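Local coordinates for nickel ABC transporter (Nickel-binding protein) (Bacillus halodurans, PDB 3T66) that probably serves as the extracellular solute-binding component of an ABC transporter assigned to nickel, in a family generally linked to peptide uptake, at residues E149-F152 with T153-P156. Residues are numbered along the deposited sequence; the frame is centred on the assembly and turned at random.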
loop_
_atom_site.group_PDB
_atom_site.type_symbol
_atom_site.label_atom_id
_atom_site.label_comp_id
_atom_site.label_asym_id
_atom_site.label_seq_id
_atom_site.Cartn_x
_atom_site.Cartn_y
_atom_site.Cartn_z
ATOM N N GLU A 149 26.495 14.697 -9.159
ATOM C CA GLU A 149 26.401 14.026 -10.428
ATOM C C GLU A 149 25.141 14.500 -11.122
ATOM O O GLU A 149 24.059 14.069 -10.813
ATOM C CB GLU A 149 26.358 12.534 -10.171
ATOM C CG GLU A 149 26.852 11.688 -11.288
ATOM C CD GLU A 149 28.304 11.425 -11.182
ATOM O OE1 GLU A 149 28.857 11.628 -10.104
ATOM O OE2 GLU A 149 28.904 11.024 -12.177
ATOM N N GLU A 150 25.321 15.363 -12.104
ATOM C CA GLU A 150 24.278 16.159 -12.740
ATOM C C GLU A 150 23.117 15.586 -13.533
ATOM O O GLU A 150 22.071 16.172 -13.503
ATOM C CB GLU A 150 24.893 17.324 -13.488
ATOM N N ASP A 151 23.303 14.529 -14.311
ATOM C CA ASP A 151 22.249 14.031 -15.191
ATOM C C ASP A 151 21.242 13.130 -14.521
ATOM O O ASP A 151 21.250 11.952 -14.690
ATOM C CB ASP A 151 22.885 13.266 -16.330
ATOM C CG ASP A 151 21.953 13.023 -17.469
ATOM O OD1 ASP A 151 20.834 13.544 -17.468
ATOM O OD2 ASP A 151 22.354 12.295 -18.378
ATOM N N PHE A 152 20.345 13.727 -13.782
ATOM C CA PHE A 152 19.345 13.038 -13.013
ATOM C C PHE A 152 18.255 12.345 -13.823
ATOM O O PHE A 152 17.792 11.268 -13.439
ATOM C CB PHE A 152 18.700 14.022 -12.059
ATOM C CG PHE A 152 19.667 14.667 -11.097
ATOM C CD1 PHE A 152 20.422 13.906 -10.228
ATOM C CD2 PHE A 152 19.805 16.048 -11.052
ATOM C CE1 PHE A 152 21.290 14.501 -9.337
ATOM C CE2 PHE A 152 20.671 16.649 -10.145
ATOM C CZ PHE A 152 21.418 15.875 -9.290
ATOM N N THR A 153 17.824 12.947 -14.915
ATOM C CA THR A 153 16.835 12.296 -15.742
ATOM C C THR A 153 17.325 10.956 -16.254
ATOM O O THR A 153 16.551 9.993 -16.321
ATOM C CB THR A 153 16.430 13.144 -16.965
ATOM O OG1 THR A 153 15.925 14.405 -16.513
ATOM C CG2 THR A 153 15.351 12.444 -17.790
ATOM N N ASN A 154 18.600 10.884 -16.608
ATOM C CA ASN A 154 19.068 9.731 -17.368
ATOM C C ASN A 154 20.168 8.939 -16.687
ATOM O O ASN A 154 20.603 7.908 -17.215
ATOM C CB ASN A 154 19.573 10.163 -18.742
ATOM C CG ASN A 154 18.758 11.290 -19.342
ATOM O OD1 ASN A 154 17.602 11.080 -19.745
ATOM N ND2 ASN A 154 19.354 12.498 -19.414
ATOM N N HIS A 155 20.628 9.412 -15.534
ATOM C CA HIS A 155 21.801 8.820 -14.918
ATOM C C HIS A 155 21.913 9.133 -13.430
ATOM O O HIS A 155 22.774 9.906 -13.019
ATOM C CB HIS A 155 23.060 9.276 -15.643
ATOM C CG HIS A 155 24.135 8.240 -15.677
ATOM N ND1 HIS A 155 24.643 7.661 -14.533
ATOM C CD2 HIS A 155 24.808 7.682 -16.715
ATOM C CE1 HIS A 155 25.581 6.788 -14.862
ATOM N NE2 HIS A 155 25.694 6.778 -16.180
ATOM N N PRO A 156 21.029 8.540 -12.620
ATOM C CA PRO A 156 21.096 8.663 -11.162
ATOM C C PRO A 156 22.204 7.818 -10.489
ATOM O O PRO A 156 22.367 6.635 -10.752
ATOM C CB PRO A 156 19.696 8.206 -10.705
ATOM C CG PRO A 156 19.127 7.421 -11.834
ATOM C CD PRO A 156 19.781 7.894 -13.093
#
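Asp151 and Asn154 are hydrogen-bonded through their side chains across a tight surface turn, in the loop between strands 121-126 and 162-168 of this solute-binding protein, and Asp151 is itself the centre of an inverse gamma turn. Backbone bonds close the turn weakly: the carbonyl O of Asp151 takes two N-H groups, from residues three and four positions on. Asn154 N is 3.4 Å from that oxygen; His155 N is much nearer, but its N-H meets the oxygen at only 119°.

A second set of bonds joins the side chains. Asparagine suits its place because its short side chain, with CG beside the backbone N (chi1 -37°), sets an amide donor next to the carboxylate. Asn154 offers ND2 to both oxygens of Asp151. The bond to OD2, 3.2 Å from ND2, is the straighter; it uses the syn lone pair of OD2, which lies almost in the amide plane, whereas the bond to OD1 is shorter but weak. Carboxylate and amide planes are 68° apart. Asp151 suits its place because its short chain, with CG anti to the backbone N, carries the carboxylate to an amide three residues on. An alanine in place of Asn154 would probably leave this carboxylate without its amide partner and freer to turn.

Outside the turn, Phe152 makes a cation-pi contact with Arg98, and buried Pro156, whose ring limits backbone freedom, packs on Leu26. Within it, His155 CB lies 4.1 Å from Asp151 CB.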